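Local coordinates for protein 3-hydroxyacyl-CoA dehydrogenase (Brucella suis, PDB 4O5O) that probably uses a nicotinamide dinucleotide to oxidise 3-hydroxyacyl-CoA to 3-ketoacyl-CoA, at residues S60-R65 with E83-I88; D73-I78 with L130-E135; G26-K31 with E233-V238; A95-G100 with S120-G125; A159-I164 with A257-A262. All blocks are in the same frame, centred on the assembly; numbering follows the deposited sequence.

Interaction 1. Residues S60-R65 with E83-I88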
# COMPACT_ATOMS: atom_id res chain seq x y z
N SER B 60 1.38 -39.99 9.31
CA SER B 60 1.76 -38.98 8.32
C SER B 60 2.44 -37.74 8.93
O SER B 60 2.85 -36.84 8.20
CB SER B 60 0.55 -38.58 7.47
OG SER B 60 0.15 -39.66 6.65
N ALA B 61 2.59 -37.71 10.26
CA ALA B 61 3.20 -36.58 10.95
C ALA B 61 4.46 -36.98 11.72
O ALA B 61 4.57 -38.10 12.24
CB ALA B 61 2.20 -35.93 11.89
N ARG B 62 5.41 -36.05 11.80
CA ARG B 62 6.56 -36.14 12.69
C ARG B 62 6.75 -34.80 13.37
O ARG B 62 6.38 -33.77 12.81
CB ARG B 62 7.84 -36.46 11.89
CG ARG B 62 7.83 -37.72 11.05
CD ARG B 62 7.93 -39.01 11.87
NE ARG B 62 8.03 -40.15 10.95
CZ ARG B 62 7.00 -40.72 10.33
NH1 ARG B 62 5.75 -40.31 10.55
NH2 ARG B 62 7.21 -41.71 9.48
N PHE B 63 7.35 -34.78 14.55
CA PHE B 63 7.73 -33.57 15.25
C PHE B 63 9.23 -33.52 15.49
O PHE B 63 9.87 -34.53 15.82
CB PHE B 63 7.03 -33.51 16.62
CG PHE B 63 7.51 -32.37 17.49
CD1 PHE B 63 7.24 -31.06 17.13
CD2 PHE B 63 8.24 -32.60 18.65
CE1 PHE B 63 7.70 -29.99 17.89
CE2 PHE B 63 8.69 -31.54 19.44
CZ PHE B 63 8.41 -30.22 19.06
N GLN B 64 9.80 -32.33 15.33
CA GLN B 64 11.16 -32.05 15.81
C GLN B 64 11.20 -30.71 16.50
O GLN B 64 10.87 -29.68 15.92
CB GLN B 64 12.18 -32.04 14.67
CG GLN B 64 13.60 -31.70 15.15
CD GLN B 64 14.18 -32.59 16.26
OE1 GLN B 64 14.69 -32.11 17.30
NE2 GLN B 64 14.14 -33.86 16.04
N ARG B 65 11.68 -30.72 17.74
CA ARG B 65 11.80 -29.52 18.52
C ARG B 65 12.86 -28.67 17.85
O ARG B 65 13.97 -29.15 17.59
CB ARG B 65 12.17 -29.88 19.97
CG ARG B 65 11.97 -28.77 20.97
CD ARG B 65 13.07 -27.73 20.99
NE ARG B 65 12.87 -26.79 22.09
CZ ARG B 65 13.72 -25.83 22.44
NH1 ARG B 65 14.84 -25.61 21.77
NH2 ARG B 65 13.42 -25.06 23.49
N GLU B 83 14.95 -37.21 5.97
CA GLU B 83 15.06 -38.54 6.56
C GLU B 83 13.71 -39.26 6.64
O GLU B 83 13.60 -40.43 6.27
CB GLU B 83 15.66 -38.44 7.95
N ALA B 84 12.69 -38.56 7.11
CA ALA B 84 11.39 -39.21 7.31
C ALA B 84 10.64 -39.43 6.01
O ALA B 84 10.05 -40.50 5.79
CB ALA B 84 10.54 -38.39 8.27
N PHE B 85 10.62 -38.40 5.16
CA PHE B 85 9.73 -38.38 4.02
C PHE B 85 10.38 -38.18 2.65
O PHE B 85 9.67 -38.22 1.66
CB PHE B 85 8.65 -37.32 4.24
CG PHE B 85 7.78 -37.57 5.45
CD1 PHE B 85 7.07 -38.77 5.60
CD2 PHE B 85 7.66 -36.60 6.43
CE1 PHE B 85 6.26 -38.98 6.71
CE2 PHE B 85 6.84 -36.80 7.53
CZ PHE B 85 6.15 -37.99 7.68
N GLY B 86 11.69 -37.92 2.62
CA GLY B 86 12.47 -37.95 1.39
C GLY B 86 12.54 -36.63 0.63
O GLY B 86 13.32 -36.52 -0.31
N ARG B 87 11.75 -35.63 1.03
CA ARG B 87 11.62 -34.39 0.24
C ARG B 87 10.87 -33.38 1.09
O ARG B 87 10.28 -33.72 2.11
CB ARG B 87 10.84 -34.67 -1.06
CG ARG B 87 9.42 -35.16 -0.79
CD ARG B 87 8.64 -35.56 -2.02
NE ARG B 87 8.43 -34.42 -2.90
CZ ARG B 87 8.99 -34.25 -4.09
NH1 ARG B 87 9.82 -35.17 -4.58
NH2 ARG B 87 8.72 -33.14 -4.79
N ILE B 88 10.92 -32.14 0.63
CA ILE B 88 10.12 -31.04 1.15
C ILE B 88 9.49 -30.30 -0.03
O ILE B 88 10.18 -29.90 -0.97
CB ILE B 88 10.98 -30.01 1.93
CG1 ILE B 88 11.58 -30.67 3.18
CG2 ILE B 88 10.15 -28.79 2.33
CD1 ILE B 88 12.72 -29.89 3.81
O HOH W 1 9.69 -42.23 8.25

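Interaction 2. Residues D73-I78 with L130-E135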
# COMPACT_ATOMS: atom_id res chain seq x y z
N ASP B 73 19.53 -25.65 14.26
CA ASP B 73 18.23 -26.29 14.38
C ASP B 73 17.51 -26.26 13.05
O ASP B 73 16.80 -27.20 12.72
CB ASP B 73 17.35 -25.63 15.43
CG ASP B 73 17.70 -26.02 16.83
OD1 ASP B 73 18.64 -26.82 17.06
OD2 ASP B 73 16.97 -25.51 17.72
N GLY B 74 17.66 -25.19 12.28
CA GLY B 74 17.01 -25.13 10.99
C GLY B 74 17.52 -26.23 10.08
O GLY B 74 16.73 -26.94 9.44
N LYS B 75 18.85 -26.42 10.05
CA LYS B 75 19.43 -27.47 9.21
C LYS B 75 18.99 -28.85 9.70
O LYS B 75 18.73 -29.75 8.89
CB LYS B 75 20.95 -27.36 9.17
CG LYS B 75 21.39 -26.11 8.41
CD LYS B 75 22.87 -25.76 8.54
CE LYS B 75 23.17 -24.50 7.74
NZ LYS B 75 24.45 -23.80 8.10
N ALA B 76 18.92 -29.02 11.02
CA ALA B 76 18.49 -30.32 11.57
C ALA B 76 17.05 -30.65 11.19
O ALA B 76 16.70 -31.81 10.96
CB ALA B 76 18.66 -30.38 13.08
N ALA B 77 16.22 -29.60 11.09
CA ALA B 77 14.81 -29.75 10.75
C ALA B 77 14.65 -30.19 9.29
O ALA B 77 13.89 -31.12 8.97
CB ALA B 77 14.07 -28.44 11.00
N ILE B 78 15.41 -29.55 8.41
CA ILE B 78 15.40 -29.95 7.00
C ILE B 78 15.83 -31.41 6.88
O ILE B 78 15.19 -32.21 6.20
CB ILE B 78 16.38 -29.12 6.17
CG1 ILE B 78 16.03 -27.64 6.19
CG2 ILE B 78 16.49 -29.68 4.75
CD1 ILE B 78 14.65 -27.28 5.72
N LEU B 130 13.13 -20.20 5.57
CA LEU B 130 12.90 -20.10 4.14
C LEU B 130 14.16 -20.36 3.31
O LEU B 130 14.08 -21.04 2.29
CB LEU B 130 12.21 -18.79 3.78
CG LEU B 130 12.95 -17.52 3.48
CD1 LEU B 130 13.62 -17.52 2.10
CD2 LEU B 130 11.93 -16.40 3.55
N ARG B 131 15.32 -19.90 3.77
CA ARG B 131 16.54 -20.08 3.00
C ARG B 131 16.89 -21.58 2.92
O ARG B 131 17.29 -22.11 1.87
CB ARG B 131 17.69 -19.23 3.54
CG ARG B 131 18.34 -19.74 4.81
CD ARG B 131 19.26 -18.77 5.53
NE ARG B 131 19.72 -19.46 6.73
CZ ARG B 131 20.81 -20.20 6.85
NH1 ARG B 131 21.76 -20.17 5.92
NH2 ARG B 131 20.97 -20.90 7.96
N LEU B 132 16.71 -22.26 4.05
CA LEU B 132 17.06 -23.68 4.11
C LEU B 132 16.02 -24.57 3.38
O LEU B 132 16.37 -25.55 2.70
CB LEU B 132 17.22 -24.12 5.58
CG LEU B 132 18.34 -23.39 6.33
CD1 LEU B 132 18.27 -23.77 7.80
CD2 LEU B 132 19.72 -23.71 5.73
N ALA B 133 14.73 -24.23 3.51
CA ALA B 133 13.73 -24.96 2.78
C ALA B 133 13.88 -24.75 1.29
O ALA B 133 13.72 -25.69 0.51
CB ALA B 133 12.34 -24.58 3.20
N ALA B 134 14.18 -23.52 0.89
CA ALA B 134 14.36 -23.23 -0.54
C ALA B 134 15.51 -24.05 -1.13
O ALA B 134 15.41 -24.57 -2.24
CB ALA B 134 14.62 -21.75 -0.77
N GLU B 135 16.60 -24.15 -0.38
CA GLU B 135 17.74 -24.94 -0.80
C GLU B 135 17.34 -26.40 -1.06
O GLU B 135 17.77 -27.01 -2.05
CB GLU B 135 18.81 -24.85 0.29
CG GLU B 135 20.11 -25.56 -0.11
CD GLU B 135 21.18 -25.48 0.95
OE1 GLU B 135 20.86 -25.53 2.15
OE2 GLU B 135 22.37 -25.34 0.58
O HOH W 2 23.89 -22.17 5.74

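Interaction 3. Residues G26-K31 with E233-V238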
# COMPACT_ATOMS: atom_id res chain seq x y z
N GLY B 26 -0.26 -22.75 13.17
CA GLY B 26 0.55 -23.83 12.66
C GLY B 26 -0.06 -25.21 12.91
O GLY B 26 0.04 -26.11 12.06
N ALA B 27 -0.68 -25.39 14.07
CA ALA B 27 -1.40 -26.65 14.36
C ALA B 27 -2.55 -26.86 13.36
O ALA B 27 -2.79 -27.98 12.88
CB ALA B 27 -1.93 -26.68 15.78
N ALA B 28 -3.23 -25.77 13.00
CA ALA B 28 -4.34 -25.86 12.05
C ALA B 28 -3.84 -26.21 10.65
O ALA B 28 -4.46 -27.00 9.93
CB ALA B 28 -5.13 -24.57 12.04
N VAL B 29 -2.71 -25.64 10.25
CA VAL B 29 -2.12 -25.99 8.96
C VAL B 29 -1.73 -27.46 8.96
O VAL B 29 -1.97 -28.16 7.97
CB VAL B 29 -0.92 -25.09 8.59
CG1 VAL B 29 -0.34 -25.50 7.24
CG2 VAL B 29 -1.36 -23.64 8.52
N SER B 30 -1.16 -27.94 10.05
CA SER B 30 -0.72 -29.32 10.13
C SER B 30 -1.92 -30.27 9.99
O SER B 30 -1.86 -31.27 9.28
CB SER B 30 -0.00 -29.55 11.47
OG SER B 30 1.16 -28.74 11.60
N LYS B 31 -3.03 -29.93 10.65
CA LYS B 31 -4.26 -30.77 10.59
C LYS B 31 -4.82 -30.76 9.16
O LYS B 31 -5.18 -31.80 8.60
CB LYS B 31 -5.29 -30.27 11.60
CG LYS B 31 -6.60 -31.03 11.63
CD LYS B 31 -7.57 -30.51 12.70
CE LYS B 31 -8.91 -31.27 12.67
NZ LYS B 31 -9.84 -30.90 13.78
N GLU B 233 -9.54 -21.46 9.08
CA GLU B 233 -9.74 -20.52 7.96
C GLU B 233 -8.40 -20.01 7.38
O GLU B 233 -8.26 -19.80 6.18
CB GLU B 233 -10.64 -19.35 8.39
CG GLU B 233 -12.05 -19.80 8.72
CD GLU B 233 -12.92 -18.73 9.35
OE1 GLU B 233 -12.56 -18.22 10.45
OE2 GLU B 233 -14.00 -18.42 8.76
N TYR B 234 -7.42 -19.84 8.28
CA TYR B 234 -6.07 -19.50 7.85
C TYR B 234 -5.51 -20.68 7.05
O TYR B 234 -4.92 -20.53 5.98
CB TYR B 234 -5.20 -19.17 9.08
CG TYR B 234 -3.73 -19.05 8.79
CD1 TYR B 234 -2.92 -20.17 8.83
CD2 TYR B 234 -3.14 -17.84 8.45
CE1 TYR B 234 -1.59 -20.11 8.54
CE2 TYR B 234 -1.78 -17.77 8.13
CZ TYR B 234 -1.02 -18.92 8.20
OH TYR B 234 0.33 -18.95 7.91
N ALA B 235 -5.67 -21.88 7.60
CA ALA B 235 -5.19 -23.09 6.92
C ALA B 235 -5.85 -23.29 5.56
O ALA B 235 -5.20 -23.79 4.63
CB ALA B 235 -5.39 -24.32 7.80
N ALA B 236 -7.13 -22.92 5.44
CA ALA B 236 -7.82 -23.01 4.15
C ALA B 236 -7.19 -22.09 3.09
O ALA B 236 -7.04 -22.47 1.93
CB ALA B 236 -9.29 -22.69 4.33
N LEU B 237 -6.79 -20.89 3.51
CA LEU B 237 -6.09 -19.99 2.59
C LEU B 237 -4.72 -20.56 2.21
O LEU B 237 -4.30 -20.47 1.06
CB LEU B 237 -6.02 -18.58 3.18
CG LEU B 237 -5.29 -17.55 2.31
CD1 LEU B 237 -5.94 -17.46 0.92
CD2 LEU B 237 -5.24 -16.18 2.97
N VAL B 238 -4.02 -21.14 3.19
CA VAL B 238 -2.74 -21.79 2.89
C VAL B 238 -2.97 -22.87 1.81
O VAL B 238 -2.24 -22.97 0.81
CB VAL B 238 -2.14 -22.44 4.15
CG1 VAL B 238 -1.01 -23.41 3.79
CG2 VAL B 238 -1.68 -21.34 5.12

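Interaction 4. Residues A95-G100 with S120-G125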
# COMPACT_ATOMS: atom_id res chain seq x y z
N ALA B 95 5.50 -19.68 13.15
CA ALA B 95 6.10 -19.31 14.44
C ALA B 95 6.17 -17.81 14.62
O ALA B 95 6.70 -17.11 13.79
CB ALA B 95 7.50 -19.88 14.58
N GLY B 96 5.66 -17.35 15.74
CA GLY B 96 5.72 -15.92 16.03
C GLY B 96 5.32 -15.63 17.45
O GLY B 96 4.70 -16.48 18.11
N VAL B 97 5.75 -14.47 17.91
CA VAL B 97 5.36 -13.91 19.18
C VAL B 97 4.82 -12.51 18.94
O VAL B 97 5.28 -11.81 18.06
CB VAL B 97 6.55 -13.87 20.20
CG1 VAL B 97 6.98 -15.30 20.51
CG2 VAL B 97 7.76 -13.07 19.69
N ALA B 98 3.85 -12.12 19.74
CA ALA B 98 3.13 -10.85 19.52
C ALA B 98 3.02 -10.01 20.81
O ALA B 98 1.92 -9.67 21.26
CB ALA B 98 1.75 -11.14 18.95
N PRO B 99 4.16 -9.67 21.41
CA PRO B 99 4.06 -8.87 22.61
C PRO B 99 3.63 -7.44 22.30
O PRO B 99 3.66 -7.00 21.13
CB PRO B 99 5.48 -8.92 23.16
CG PRO B 99 6.34 -9.00 21.93
CD PRO B 99 5.55 -9.81 20.93
N GLY B 100 3.12 -6.78 23.34
CA GLY B 100 2.88 -5.35 23.33
C GLY B 100 3.81 -4.67 24.31
O GLY B 100 3.98 -5.14 25.44
N SER B 120 13.96 -11.42 16.19
CA SER B 120 14.66 -12.69 16.04
C SER B 120 13.71 -13.85 15.72
O SER B 120 13.93 -14.60 14.74
CB SER B 120 15.48 -13.02 17.31
OG SER B 120 16.07 -14.30 17.19
N ILE B 121 12.66 -14.01 16.51
CA ILE B 121 11.75 -15.11 16.29
C ILE B 121 10.94 -14.92 15.00
O ILE B 121 10.83 -15.81 14.17
CB ILE B 121 10.80 -15.29 17.49
CG1 ILE B 121 11.58 -15.70 18.75
CG2 ILE B 121 9.73 -16.33 17.15
CD1 ILE B 121 10.82 -15.51 20.04
N ASN B 122 10.36 -13.73 14.85
CA ASN B 122 9.34 -13.53 13.82
C ASN B 122 9.93 -13.33 12.42
O ASN B 122 9.34 -13.80 11.43
CB ASN B 122 8.52 -12.30 14.14
CG ASN B 122 7.62 -12.47 15.33
OD1 ASN B 122 7.61 -13.52 15.96
ND2 ASN B 122 6.84 -11.45 15.63
N LEU B 123 11.06 -12.62 12.35
CA LEU B 123 11.66 -12.20 11.10
C LEU B 123 12.90 -13.03 10.76
O LEU B 123 12.96 -13.68 9.72
CB LEU B 123 11.94 -10.70 11.11
CG LEU B 123 12.62 -10.15 9.85
CD1 LEU B 123 11.85 -10.52 8.58
CD2 LEU B 123 12.76 -8.65 9.98
N ILE B 124 13.89 -13.04 11.66
CA ILE B 124 15.07 -13.85 11.42
C ILE B 124 14.72 -15.33 11.33
O ILE B 124 15.22 -16.02 10.43
CB ILE B 124 16.19 -13.56 12.43
CG1 ILE B 124 16.61 -12.08 12.28
CG2 ILE B 124 17.39 -14.49 12.19
CD1 ILE B 124 17.54 -11.57 13.35
N GLY B 125 13.84 -15.81 12.20
CA GLY B 125 13.44 -17.23 12.14
C GLY B 125 12.76 -17.61 10.84
O GLY B 125 12.98 -18.68 10.29
O HOH W 3 9.12 -17.13 12.38
O HOH W 4 6.68 -14.55 11.97

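Interaction 5. Residues A159-I164 with A257-A262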
# COMPACT_ATOMS: atom_id res chain seq x y z
N ALA B 159 1.37 -5.26 10.27
CA ALA B 159 2.30 -4.73 9.23
C ALA B 159 1.72 -3.50 8.52
O ALA B 159 2.47 -2.80 7.88
CB ALA B 159 2.63 -5.81 8.20
N PHE B 160 0.40 -3.29 8.65
CA PHE B 160 -0.33 -2.25 7.96
C PHE B 160 -0.92 -1.21 8.92
O PHE B 160 -0.89 -0.04 8.62
CB PHE B 160 -1.49 -2.86 7.12
CG PHE B 160 -1.03 -3.82 6.05
CD1 PHE B 160 -0.54 -3.35 4.86
CD2 PHE B 160 -1.09 -5.19 6.24
CE1 PHE B 160 -0.11 -4.23 3.87
CE2 PHE B 160 -0.66 -6.07 5.27
CZ PHE B 160 -0.16 -5.58 4.08
N ASP B 161 -1.48 -1.67 10.04
CA ASP B 161 -2.28 -0.83 10.95
C ASP B 161 -1.80 -0.93 12.39
O ASP B 161 -2.62 -0.97 13.31
CB ASP B 161 -3.76 -1.27 10.87
CG ASP B 161 -4.31 -1.17 9.45
OD1 ASP B 161 -4.14 -0.10 8.79
OD2 ASP B 161 -4.88 -2.15 8.97
N GLY B 162 -0.49 -0.95 12.60
CA GLY B 162 0.05 -1.23 13.93
C GLY B 162 -0.51 -0.35 15.02
O GLY B 162 -0.63 0.87 14.88
N GLN B 163 -0.87 -0.98 16.14
CA GLN B 163 -1.43 -0.27 17.26
C GLN B 163 -0.34 0.27 18.18
O GLN B 163 0.80 -0.15 18.15
CB GLN B 163 -2.34 -1.24 18.07
CG GLN B 163 -3.44 -1.89 17.24
CD GLN B 163 -4.49 -2.56 18.11
OE1 GLN B 163 -4.21 -3.57 18.76
NE2 GLN B 163 -5.67 -1.95 18.20
N ILE B 164 -0.75 1.15 19.09
CA ILE B 164 0.12 1.52 20.20
C ILE B 164 0.62 0.26 20.91
O ILE B 164 -0.17 -0.61 21.25
CB ILE B 164 -0.62 2.47 21.17
CG1 ILE B 164 -0.93 3.80 20.45
CG2 ILE B 164 0.19 2.67 22.44
CD1 ILE B 164 -1.86 4.73 21.23
N ALA B 257 -11.99 -7.51 7.08
CA ALA B 257 -11.97 -6.06 6.84
C ALA B 257 -11.57 -5.23 8.05
O ALA B 257 -11.79 -4.01 8.08
CB ALA B 257 -13.29 -5.56 6.22
N LEU B 258 -10.95 -5.87 9.04
CA LEU B 258 -10.44 -5.14 10.20
C LEU B 258 -9.42 -4.08 9.77
O LEU B 258 -8.52 -4.36 8.95
CB LEU B 258 -9.74 -6.12 11.13
CG LEU B 258 -8.94 -5.59 12.32
CD1 LEU B 258 -9.83 -4.93 13.32
CD2 LEU B 258 -8.10 -6.68 12.96
N ARG B 259 -9.56 -2.90 10.35
CA ARG B 259 -8.52 -1.87 10.29
C ARG B 259 -8.25 -1.41 11.72
O ARG B 259 -9.00 -0.63 12.28
CB ARG B 259 -8.93 -0.69 9.39
CG ARG B 259 -9.13 -1.07 7.94
CD ARG B 259 -7.83 -1.52 7.26
NE ARG B 259 -7.97 -1.80 5.85
CZ ARG B 259 -8.40 -2.93 5.30
NH1 ARG B 259 -8.81 -3.95 6.03
NH2 ARG B 259 -8.40 -3.04 3.97
N MET B 260 -7.18 -1.90 12.33
CA MET B 260 -7.02 -1.69 13.76
C MET B 260 -6.87 -0.22 14.09
O MET B 260 -6.08 0.49 13.48
CB MET B 260 -5.81 -2.45 14.30
CG MET B 260 -5.91 -3.97 14.21
SD MET B 260 -4.58 -4.79 15.05
CE MET B 260 -3.14 -4.27 14.11
N ALA B 261 -7.57 0.18 15.12
CA ALA B 261 -7.43 1.49 15.71
C ALA B 261 -6.14 1.56 16.54
O ALA B 261 -5.51 0.56 16.84
CB ALA B 261 -8.64 1.77 16.58
N ALA B 262 -5.79 2.75 16.99
CA ALA B 262 -4.59 2.91 17.78
C ALA B 262 -4.62 2.13 19.10
O ALA B 262 -3.59 1.67 19.57
CB ALA B 262 -4.37 4.38 18.07
O HOH W 5 -5.88 -4.02 10.78
O HOH W 6 -2.82 -0.25 21.72

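Interaction 1. Residues S60-R65 with E83-I88
Arg62 NH1, which lies 3.7 Å from Phe85 CZ, is gripped by two carbonyl oxygens from its own side of the contact, Ala61 O and Ala59 O. The bond from Arg62 NH1 to Ala61 O measures 3.0 Å and lies in the guanidinium plane, although the donor stands well above the plane of the carbonyl. The other terminal nitrogen, Arg62 NH2, donates to a water at 2.8 Å, and that water donates in turn to Ala84 O, so the helix end and the strand are joined through a single solvent molecule. With CG beside the backbone N (chi1 -57°) and a bend at chi2, the arginine chain folds back along its strand and brings one guanidinium face over Phe85 CZ. The two flat groups are inclined at 56° to each other, too steep for a parallel stack. This contact belongs to the crossover of a Rossmann fold: strand 61-65 is the outermost strand at one end of the parallel sheet, and helix 71-85 leads from it back over strands 39-44 and 15-19 to strand 90-93. Gly86, with a positive phi of 89°, turns the chain out of the helix. The ring of Phe85 lies against the start of the strand: its CZ reaches Ser60 O at 3.5 Å, its CE2 comes to 3.8 Å from Arg62 CG, and it also packs on Lys39 and Val41 of the neighbouring strand. Beside it, Ala84 CB meets the aliphatic part of the arginine, 3.9 Å from Arg62 CG.

Interaction 2. Residues D73-I78 with L130-E135
Leu132 CD1 sits directly on the backbone of the partner helix, 3.4 Å from Gly74 C and 3.5 Å from Lys75 N. It can come this low because Gly74 has no side chain between the helices. Leu132 holds CG beside its backbone N (chi1 -62°) with chi2 at 172°, which sends CD1 onto the glycine turn, while both methyls flank Lys75 CG, CD1 at 3.9 Å and CD2 at 4.0 Å. Lys75 is extended beyond CG and passes the leucine at about a right angle. One turn on, Ile78 turns CG1 to Leu132 CB at 3.8 Å, and its CD1 ends against the backbone between Leu132 and Ala133. Helices 71-85 and 112-137, which cover one face of the Rossmann sheet, run here at 32° with their axes 9.6 Å apart. Arg131 lays a guanidinium face over Leu132 CD2, and its NH1 reaches His110 O of the second subunit. One water accepts from both Lys75 NZ and Arg131 NH1. Asp71 forms salt bridges with Lys75 and Arg131, and Asn128 holds Arg131 as well. The contact is therefore an apolar centre with charged groups along one border, where two cations 4.5 Å apart, Lys75 NZ to Arg131 NH2, are probably balanced by the shared carboxylate.

Interaction 3. Residues G26-K31 with E233-V238
Val29 meets the ring of Tyr234 at its edge: Val29 CG2 lies in the ring plane, 3.5 Å from Tyr234 CE1. The tyrosine keeps CG opposite its backbone N (chi1 169°), which swings the ring toward helix 24-35 although its CB does not point there. Val29 CG2 also meets Ala235 CB and Val238 CG2, while Val29 CG1 faces Val238 CG1 at 4.1 Å, the two valines crossing at about a right angle. Between Tyr234 and Val238, Ala235 points toward the other helix and sets its CB 3.5 Å from Ala28 O and 4.3 Å from Ala28 CB. Such small residues let the backbones come close, Val29 CA standing 4.7 Å from Ala235 CA, where the axes pass 8.3 Å apart at 55°. Helix 24-35 is the one that follows the glycine-rich turn of the Rossmann fold, a turn that probably serves the dinucleotide; helix 231-243 lies beside it, and Val29, Tyr234 and Val238 all rest on Val92 of the central sheet. Tyr234 OH points on to Thr154 OG1, its hydrogen-bond partner beyond the two helices. The side chains that meet are apolar, and with no polar bond between these two segments it is van der Waals fit that holds them together.

Interaction 4. Residues A95-G100 with S120-G125
Asn122 and the backbone of Val97 pair through both of their polar ends. Val97 N donates to Asn122 OD1 at 2.9 Å, in the amide plane and on a lone pair of the oxygen. In return Asn122 ND2 donates to Val97 O, also at 2.9 Å and nearly straight (168°), with the acceptor in the plane of the amide. Asn122 ND2 is also hydrogen-bonded to Ser172 OG, so the amide's rotation is fixed by three partners. Ala95 O faces two waters: one, 2.8 Å from Ala95 O, leads to Ile121 O, and the other to Asn122 O, although these waters have more acceptors in reach than protons and not every bond can exist at once. Asn122 O is also bonded to Thr126 OG1, and Ala95 N to Thr19 OG1. The helix widens here, Gly125 N bonding back to Ser120 O at 2.8 Å in a pi-type turn, and Ile121 O can accept from the first of these waters. Beside the polar pair, Ile121 CD1 packs 3.9 Å from Val97 CG1. An asparagine in a distorted helix, facing the loop after the fourth strand and touching Tyr169 and Lys173, matches the Asn-Ser-Tyr-Lys tetrad site of short-chain dehydrogenases, where Asn122 probably holds the asparagine's place.

Interaction 5. Residues A159-I164 with A257-A262
Gln163 reaches across to Ala261, its NE2 donating to Ala261 O at 2.9 Å with the acceptor in the plane of the glutamine amide. The pair lies where the C-terminal tail, leaving the last strand of the Rossmann sheet, runs beside the segment that follows strand 149-154, the two segments 33° apart in direction. One residue on, Ile164 N bonds to Ala262 O. Met260 packs between the segments. Its CG lies beside the backbone N, and a bend at chi3 (-64°) carries the methyl CE to 3.4 Å from Asp161 O, while SD passes at 3.8 Å from Gln163 CD, the two side chains crossing at about a right angle. Across the contact Asp161 OD2 accepts from a water at 2.8 Å, and that water accepts a hydrogen bond from Met260 N and gives a weak one to Leu258 O. Further out, a salt bridge to Arg253 is the main polar tie of Asp161 OD2. Arg259 stands close but beyond salt-bridge range: Asp161 OD2 lies well out of the Arg259 guanidinium plane, so no N-H points at it. Arg259 NH1 is turned back to Leu258 O and its NH2 to Gly249 O of the third subunit. Arg185 of the second subunit bonds to Gly162 O and to Met260 O, one oxygen from each segment, so this pairing is itself part of a subunit interface. At the far end a water donates to both Ile164 O, at 2.7 Å, and Ala262 O, at 3.0 Å.

From the N terminus, helix 24-35 opens the long loop that interaction 3 closes 202 residues later at helix 231-243; interactions 1, 2 and 4 nest inside it. Interaction 1 closes the short crossover from the edge strand 61-65 to the end of helix 71-85. It crosses interaction 2, which starts within that helix and closes on helix 112-137, and the two touch where Ile88 packs on Ile78. Interaction 4 is nested inside interaction 2 and uses the same long helix nearer its start. Interaction 5 follows these in series, crosses interaction 3, and ties the tail to the segment after strand 149-154. Interactions 2, 4 and 5 all reach the second subunit, interactions 3 and 5 the third.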